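Diphosphomevalonate decarboxylase, putative (Trypanosoma brucei, PDB 2HKE) probably catalyses the ATP-dependent decarboxylation of (R)-5-diphosphomevalonate to isopentenyl diphosphate, a precursor of sterols and other isoprenoids. Local coordinates at residues Thr108-Ala113 / Phe356-Gln361; Glu309-Leu314 / Glu323-Gly328. The protein carries 1 engineered substitution. One frame throughout, in Å; residues are numbered along the deposited sequence.

Interaction 1: Thr108-Ala113 / Phe356-Gln361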
ATOM      1  N   THR A 108     -12.396   9.387   4.745  1.00 39.73           N
ATOM      2  CA  THR A 108     -13.351   8.615   3.976  1.00 40.24           C
ATOM      3  C   THR A 108     -13.365   9.175   2.537  1.00 41.32           C
ATOM      4  O   THR A 108     -13.161  10.401   2.301  1.00 42.98           O
ATOM      5  CB  THR A 108     -14.753   8.674   4.649  1.00 41.08           C
ATOM      6  OG1 THR A 108     -15.612   7.669   4.097  1.00 41.15           O
ATOM      7  CG2 THR A 108     -15.355  10.034   4.456  1.00 40.80           C
ATOM      8  N   ALA A 109     -13.570   8.289   1.574  1.00 41.41           N
ATOM      9  CA  ALA A 109     -13.649   8.678   0.160  1.00 40.80           C
ATOM     10  C   ALA A 109     -12.285   8.914  -0.503  1.00 40.65           C
ATOM     11  O   ALA A 109     -12.243   9.156  -1.701  1.00 40.76           O
ATOM     12  CB  ALA A 109     -14.528   9.903  -0.022  1.00 41.53           C
ATOM     13  N   ALA A 110     -11.190   8.838   0.254  1.00 39.54           N
ATOM     14  CA  ALA A 110      -9.883   9.126  -0.293  1.00 38.87           C
ATOM     15  C   ALA A 110      -9.325   7.910  -1.082  1.00 38.66           C
ATOM     16  O   ALA A 110      -8.404   8.044  -1.914  1.00 37.45           O
ATOM     17  CB  ALA A 110      -8.943   9.560   0.829  1.00 38.04           C
ATOM     18  N   GLY A 111      -9.903   6.731  -0.858  1.00 38.39           N
ATOM     19  CA  GLY A 111      -9.520   5.534  -1.618  1.00 38.36           C
ATOM     20  C   GLY A 111      -8.133   5.019  -1.272  1.00 38.25           C
ATOM     21  O   GLY A 111      -7.490   4.395  -2.112  1.00 37.99           O
ATOM     22  N   MET A 112      -7.667   5.279  -0.037  1.00 38.34           N
ATOM     23  CA  MET A 112      -6.386   4.751   0.426  1.00 38.26           C
ATOM     24  C   MET A 112      -6.504   3.240   0.595  1.00 39.07           C
ATOM     25  O   MET A 112      -7.597   2.717   0.902  1.00 39.68           O
ATOM     26  CB  MET A 112      -5.972   5.387   1.749  1.00 38.46           C
ATOM     27  CG  MET A 112      -5.928   6.916   1.751  1.00 38.27           C
ATOM     28  SD  MET A 112      -5.001   7.545   0.393  1.00 42.99           S
ATOM     29  CE  MET A 112      -3.307   7.313   1.011  1.00 41.20           C
ATOM     30  N   ALA A 113      -5.379   2.543   0.451  1.00 38.45           N
ATOM     31  CA  ALA A 113      -5.359   1.076   0.415  1.00 38.27           C
ATOM     32  C   ALA A 113      -5.411   0.545   1.830  1.00 37.88           C
ATOM     33  O   ALA A 113      -4.484  -0.156   2.283  1.00 36.18           O
ATOM     34  CB  ALA A 113      -4.091   0.578  -0.288  1.00 38.87           C
ATOM     35  N   PHE A 356      -6.053  19.106  -4.873  1.00 23.00           N
ATOM     36  CA  PHE A 356      -6.120  17.704  -4.444  1.00 22.56           C
ATOM     37  C   PHE A 356      -7.172  17.571  -3.356  1.00 23.12           C
ATOM     38  O   PHE A 356      -7.493  18.550  -2.634  1.00 25.30           O
ATOM     39  CB  PHE A 356      -4.777  17.220  -3.884  1.00 21.68           C
ATOM     40  CG  PHE A 356      -3.614  17.370  -4.830  1.00 20.94           C
ATOM     41  CD1 PHE A 356      -3.709  16.982  -6.167  1.00 21.59           C
ATOM     42  CD2 PHE A 356      -2.382  17.824  -4.352  1.00 21.29           C
ATOM     43  CE1 PHE A 356      -2.633  17.108  -7.030  1.00 22.16           C
ATOM     44  CE2 PHE A 356      -1.280  17.968  -5.264  1.00 23.01           C
ATOM     45  CZ  PHE A 356      -1.424  17.573  -6.568  1.00 22.79           C
ATOM     46  N   GLU A 357      -7.677  16.359  -3.179  1.00 23.34           N
ATOM     47  CA  GLU A 357      -8.561  16.091  -2.057  1.00 23.52           C
ATOM     48  C   GLU A 357      -7.735  16.213  -0.771  1.00 23.59           C
ATOM     49  O   GLU A 357      -8.219  16.669   0.247  1.00 24.13           O
ATOM     50  CB  GLU A 357      -9.182  14.725  -2.180  1.00 24.25           C
ATOM     51  CG  GLU A 357      -9.988  14.510  -3.414  1.00 26.53           C
ATOM     52  CD  GLU A 357     -11.097  15.560  -3.534  1.00 34.25           C
ATOM     53  OE1 GLU A 357     -12.056  15.485  -2.722  1.00 37.74           O
ATOM     54  OE2 GLU A 357     -10.962  16.467  -4.390  1.00 38.57           O
ATOM     55  N   MET A 358      -6.471  15.804  -0.841  1.00 22.44           N
ATOM     56  CA  MET A 358      -5.546  15.963   0.259  1.00 24.18           C
ATOM     57  C   MET A 358      -4.183  15.626  -0.272  1.00 21.92           C
ATOM     58  O   MET A 358      -4.062  15.024  -1.331  1.00 21.12           O
ATOM     59  CB  MET A 358      -5.872  15.029   1.428  1.00 24.82           C
ATOM     60  CG  MET A 358      -5.195  13.698   1.401  1.00 30.64           C
ATOM     61  SD  MET A 358      -5.533  12.792   2.935  1.00 36.41           S
ATOM     62  CE  MET A 358      -7.209  12.623   2.524  1.00 27.54           C
ATOM     63  N   LEU A 359      -3.174  16.033   0.464  1.00 21.48           N
ATOM     64  CA  LEU A 359      -1.784  15.701   0.148  1.00 20.97           C
ATOM     65  C   LEU A 359      -1.101  15.155   1.381  1.00 21.70           C
ATOM     66  O   LEU A 359      -0.928  15.886   2.361  1.00 20.64           O
ATOM     67  CB  LEU A 359      -1.021  16.929  -0.331  1.00 20.03           C
ATOM     68  CG  LEU A 359       0.438  16.713  -0.715  1.00 20.63           C
ATOM     69  CD1 LEU A 359       0.544  15.765  -1.910  1.00 19.66           C
ATOM     70  CD2 LEU A 359       1.116  18.036  -1.033  1.00 21.35           C
ATOM     71  N   LEU A 360      -0.737  13.874   1.313  1.00 20.05           N
ATOM     72  CA  LEU A 360      -0.151  13.141   2.434  1.00 20.47           C
ATOM     73  C   LEU A 360       1.336  13.147   2.236  1.00 19.37           C
ATOM     74  O   LEU A 360       1.760  13.048   1.114  1.00 19.71           O
ATOM     75  CB  LEU A 360      -0.630  11.694   2.391  1.00 20.10           C
ATOM     76  CG  LEU A 360      -0.142  10.701   3.423  1.00 22.15           C
ATOM     77  CD1 LEU A 360      -0.395  11.196   4.899  1.00 27.83           C
ATOM     78  CD2 LEU A 360      -0.793   9.367   3.158  1.00 25.28           C
ATOM     79  N   GLN A 361       2.114  13.328   3.296  1.00 19.58           N
ATOM     80  CA  GLN A 361       3.557  13.089   3.224  1.00 19.37           C
ATOM     81  C   GLN A 361       3.962  12.115   4.297  1.00 19.99           C
ATOM     82  O   GLN A 361       3.466  12.179   5.404  1.00 20.15           O
ATOM     83  CB  GLN A 361       4.349  14.402   3.280  1.00 19.32           C
ATOM     84  CG  GLN A 361       5.889  14.259   3.428  1.00 18.90           C
ATOM     85  CD  GLN A 361       6.335  14.027   4.849  1.00 21.92           C
ATOM     86  OE1 GLN A 361       5.705  14.506   5.778  1.00 24.62           O
ATOM     87  NE2 GLN A 361       7.464  13.307   5.029  1.00 20.56           N
TER

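Interaction 2: Glu309-Leu314 / Glu323-Gly328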
ATOM      1  N   GLU A 309      10.388  22.148  -3.246  1.00 20.66           N
ATOM      2  CA  GLU A 309      10.193  22.690  -4.593  1.00 21.60           C
ATOM      3  C   GLU A 309       9.150  21.891  -5.314  1.00 20.92           C
ATOM      4  O   GLU A 309       8.299  22.468  -6.006  1.00 21.88           O
ATOM      5  CB  GLU A 309      11.462  22.686  -5.437  1.00 22.35           C
ATOM      6  CG  GLU A 309      11.323  23.465  -6.761  1.00 22.29           C
ATOM      7  CD  GLU A 309      12.584  23.475  -7.569  1.00 26.67           C
ATOM      8  OE1 GLU A 309      12.833  22.475  -8.301  1.00 30.96           O
ATOM      9  OE2 GLU A 309      13.340  24.470  -7.443  1.00 28.23           O
ATOM     10  N   ALA A 310       9.238  20.568  -5.198  1.00 20.16           N
ATOM     11  CA  ALA A 310       8.272  19.692  -5.873  1.00 20.24           C
ATOM     12  C   ALA A 310       6.831  20.016  -5.455  1.00 19.15           C
ATOM     13  O   ALA A 310       5.942  20.129  -6.296  1.00 18.55           O
ATOM     14  CB  ALA A 310       8.661  18.168  -5.639  1.00 18.47           C
ATOM     15  N   VAL A 311       6.597  20.174  -4.159  1.00 18.48           N
ATOM     16  CA  VAL A 311       5.291  20.456  -3.642  1.00 18.58           C
ATOM     17  C   VAL A 311       4.838  21.872  -4.060  1.00 20.08           C
ATOM     18  O   VAL A 311       3.675  22.048  -4.472  1.00 20.08           O
ATOM     19  CB  VAL A 311       5.216  20.242  -2.140  1.00 18.35           C
ATOM     20  CG1 VAL A 311       3.855  20.713  -1.600  1.00 19.70           C
ATOM     21  CG2 VAL A 311       5.506  18.782  -1.789  1.00 18.58           C
ATOM     22  N   ALA A 312       5.757  22.839  -4.040  1.00 19.98           N
ATOM     23  CA  ALA A 312       5.461  24.195  -4.555  1.00 20.32           C
ATOM     24  C   ALA A 312       5.014  24.141  -6.023  1.00 20.04           C
ATOM     25  O   ALA A 312       4.053  24.833  -6.427  1.00 20.31           O
ATOM     26  CB  ALA A 312       6.690  25.138  -4.425  1.00 20.96           C
ATOM     27  N   MET A 313       5.723  23.344  -6.806  1.00 20.12           N
ATOM     28  CA  MET A 313       5.408  23.163  -8.238  1.00 20.39           C
ATOM     29  C   MET A 313       4.035  22.573  -8.374  1.00 20.52           C
ATOM     30  O   MET A 313       3.209  23.068  -9.149  1.00 20.04           O
ATOM     31  CB  MET A 313       6.479  22.284  -8.891  1.00 20.01           C
ATOM     32  CG  MET A 313       6.260  21.991 -10.343  1.00 21.56           C
ATOM     33  SD  MET A 313       5.186  20.557 -10.628  1.00 21.37           S
ATOM     34  CE  MET A 313       6.065  19.146  -9.857  1.00 20.87           C
ATOM     35  N   LEU A 314       3.732  21.510  -7.612  1.00 19.04           N
ATOM     36  CA  LEU A 314       2.362  20.950  -7.634  1.00 20.08           C
ATOM     37  C   LEU A 314       1.259  21.974  -7.347  1.00 20.21           C
ATOM     38  O   LEU A 314       0.211  21.928  -7.975  1.00 20.78           O
ATOM     39  CB  LEU A 314       2.207  19.775  -6.653  1.00 19.11           C
ATOM     40  CG  LEU A 314       3.071  18.533  -6.943  1.00 20.46           C
ATOM     41  CD1 LEU A 314       2.839  17.424  -5.895  1.00 20.58           C
ATOM     42  CD2 LEU A 314       2.855  18.018  -8.392  1.00 20.34           C
ATOM     43  N   GLU A 323      -4.703  23.298   4.974  1.00 27.30           N
ATOM     44  CA  GLU A 323      -5.605  22.510   5.793  1.00 27.92           C
ATOM     45  C   GLU A 323      -5.785  21.062   5.277  1.00 26.51           C
ATOM     46  O   GLU A 323      -6.190  20.179   6.029  1.00 27.48           O
ATOM     47  CB  GLU A 323      -6.949  23.203   5.844  1.00 30.01           C
ATOM     48  CG  GLU A 323      -6.950  24.542   6.644  1.00 34.99           C
ATOM     49  CD  GLU A 323      -6.264  25.750   5.958  1.00 42.19           C
ATOM     50  OE1 GLU A 323      -5.968  25.735   4.739  1.00 40.51           O
ATOM     51  OE2 GLU A 323      -6.002  26.741   6.689  1.00 48.54           O
ATOM     52  N   LYS A 324      -5.522  20.841   3.991  1.00 25.22           N
ATOM     53  CA  LYS A 324      -5.679  19.523   3.362  1.00 24.93           C
ATOM     54  C   LYS A 324      -4.321  18.785   3.182  1.00 23.61           C
ATOM     55  O   LYS A 324      -4.270  17.728   2.543  1.00 22.60           O
ATOM     56  CB  LYS A 324      -6.368  19.646   2.005  1.00 26.53           C
ATOM     57  CG  LYS A 324      -7.850  20.086   2.028  1.00 29.61           C
ATOM     58  CD  LYS A 324      -8.744  19.024   2.668  1.00 34.40           C
ATOM     59  CE  LYS A 324     -10.200  19.007   2.118  1.00 36.63           C
ATOM     60  NZ  LYS A 324     -10.425  18.051   0.921  1.00 39.46           N
ATOM     61  N   PHE A 325      -3.275  19.373   3.718  1.00 21.97           N
ATOM     62  CA  PHE A 325      -1.956  18.737   3.815  1.00 22.47           C
ATOM     63  C   PHE A 325      -1.896  17.923   5.096  1.00 23.55           C
ATOM     64  O   PHE A 325      -2.223  18.429   6.179  1.00 24.65           O
ATOM     65  CB  PHE A 325      -0.863  19.777   3.904  1.00 21.61           C
ATOM     66  CG  PHE A 325      -0.433  20.374   2.630  1.00 20.87           C
ATOM     67  CD1 PHE A 325      -1.350  20.779   1.686  1.00 22.56           C
ATOM     68  CD2 PHE A 325       0.892  20.625   2.397  1.00 21.09           C
ATOM     69  CE1 PHE A 325      -0.968  21.388   0.562  1.00 23.75           C
ATOM     70  CE2 PHE A 325       1.300  21.225   1.241  1.00 22.54           C
ATOM     71  CZ  PHE A 325       0.356  21.595   0.311  1.00 23.26           C
ATOM     72  N   PHE A 326      -1.439  16.683   4.997  1.00 23.01           N
ATOM     73  CA  PHE A 326      -1.251  15.839   6.142  1.00 22.98           C
ATOM     74  C   PHE A 326       0.198  15.348   6.124  1.00 22.70           C
ATOM     75  O   PHE A 326       0.502  14.337   5.507  1.00 23.53           O
ATOM     76  CB  PHE A 326      -2.255  14.702   6.102  1.00 23.83           C
ATOM     77  CG  PHE A 326      -3.644  15.152   6.334  1.00 25.90           C
ATOM     78  CD1 PHE A 326      -4.436  15.533   5.286  1.00 24.54           C
ATOM     79  CD2 PHE A 326      -4.150  15.276   7.616  1.00 29.16           C
ATOM     80  CE1 PHE A 326      -5.752  16.007   5.523  1.00 26.73           C
ATOM     81  CE2 PHE A 326      -5.478  15.762   7.837  1.00 27.78           C
ATOM     82  CZ  PHE A 326      -6.241  16.115   6.804  1.00 27.69           C
ATOM     83  N   PHE A 327       1.092  16.107   6.733  1.00 22.56           N
ATOM     84  CA  PHE A 327       2.511  15.821   6.672  1.00 23.64           C
ATOM     85  C   PHE A 327       2.964  15.170   7.980  1.00 25.13           C
ATOM     86  O   PHE A 327       2.743  15.717   9.031  1.00 26.88           O
ATOM     87  CB  PHE A 327       3.319  17.099   6.442  1.00 22.05           C
ATOM     88  CG  PHE A 327       3.536  17.461   4.967  1.00 22.44           C
ATOM     89  CD1 PHE A 327       2.495  17.389   4.069  1.00 21.70           C
ATOM     90  CD2 PHE A 327       4.782  17.858   4.517  1.00 20.61           C
ATOM     91  CE1 PHE A 327       2.701  17.723   2.743  1.00 22.46           C
ATOM     92  CE2 PHE A 327       4.980  18.229   3.203  1.00 20.66           C
ATOM     93  CZ  PHE A 327       3.949  18.155   2.333  1.00 20.81           C
ATOM     94  N   GLY A 328       3.588  14.014   7.900  1.00 25.75           N
ATOM     95  CA  GLY A 328       4.231  13.403   9.075  1.00 27.68           C
ATOM     96  C   GLY A 328       5.353  14.303   9.598  1.00 28.96           C
ATOM     97  O   GLY A 328       5.634  14.323  10.803  1.00 30.43           O
TER

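Interaction 1: Thr108-Ala113 / Phe356-Gln361
Ala110 and Met112, two residues of a loop, meet Met358 and Leu360, two residues of a strand, in a small and wholly apolar contact made by methyl groups. In the first pair, CB of Ala110 lies 3.9 Å from CE of Met358. The methionine runs out extended through chi2 (174°) and then turns at chi3 (68°), which swings its terminal methyl round to meet the short alanine. A long, flexible side chain suits the strand here because alanine offers a single methyl and cannot reach far from its own backbone.

The second pair reverses these roles. Met112, now on the loop, supplies the long chain, bent at both chi2 and chi3, and its CE comes to 3.9 Å from CD2 of Leu360 on the strand. The two side chains slant across one another and meet through these end methyls. Between the two loop residues, Gly111 has a positive phi of 70°, a conformation glycine adopts with little strain.

A polar anchor lies just outside the apolar part, where Ala110 O accepts a hydrogen bond from Asn297 ND2. The loop sequence around Gly111 and the helix that follows resemble the phosphate-binding motif of GHMP kinases, so the contact probably backs a loop of the nucleotide site.

Residues 108-113 join strand 97-104 to helix 114-130. Strand 358-363 belongs to the five-stranded sheet, flanked by strands 183-189 and 325-327. Val189 of strand 183-189 touches both Ala110 and Met358, while just ahead in the loop Phe106 packs on Met112 and Pro107 on Met358. Leu359, between the two touching strand residues, is turned instead to Val311 on helix 307-317, so the strand is packed by loop on one face and helix on the other.

Interaction 2: Glu309-Leu314 / Glu323-Gly328
Val311 has CG1 anti to its backbone N (chi1 173°) and CG2 anti to its carbonyl carbon, a rotamer that spreads the two methyls so that each meets a different phenylalanine. Phe325, with CG anti to the carbonyl carbon (chi1 -81°), reaches from the strand toward the helix, so that the valine and the phenylalanine point at one another across the gap. The touch is made by CG1 of Val311, 3.9 Å from CE2 of Phe325 and 4.1 Å from CZ of the same ring, and it is oblique to the ring plane. The other methyl makes a looser contact, CG2 of Val311 standing 4.5 Å from CZ of Phe327, at the edge of that ring and near its plane.

The backbones are well separated, with the CA atoms of Val311 and Phe325 10.5 Å apart. Large aromatic rings suit this spacing, since they extend across most of it and leave a compact, branched valine to complete the span from the helix. Helix 307-317 belongs to a beta-alpha-beta connection between the parallel strands 298-303 and 325-327, which are not neighbours, strands 183-189 and 358-363 lying between them in the sheet, in the domain whose alpha/beta plait is shared by GHMP kinases. Phe325 and Phe327, two apart on the strand, both face this helical layer.

Helix 330-338 borders the same cluster: its Val336 touches Val311 and Phe327, and its Leu333 touches both phenylalanines. Leu359 of the adjoining strand 358-363 packs on Val311 and Phe325. Inside the helix, the backbone hydrogen bond from Leu314 N to Ala310 O, 2.9 Å long, spans the turn that carries Val311.

In the fold
Interactions 1 and 2 have centres about 13 Å apart and meet at adjacent parallel strands, 358-363 and 325-327, of the five-stranded sheet. Leu359 O to Phe326 N, 2.8 Å, is a probable hydrogen bond between these strands, and Lys324 NZ probably bonds Glu357 O at 2.7 Å. Along the chain, both segments of interaction 2 fall among the 242 residues separating those of interaction 1. Interaction 2 is local to the C-terminal family region, holding a helix against the sheet, whereas interaction 1 brings a loop of the N-terminal family region onto that sheet's other face. The shared sheet therefore links the domain's helical layer to the interface between the two regions.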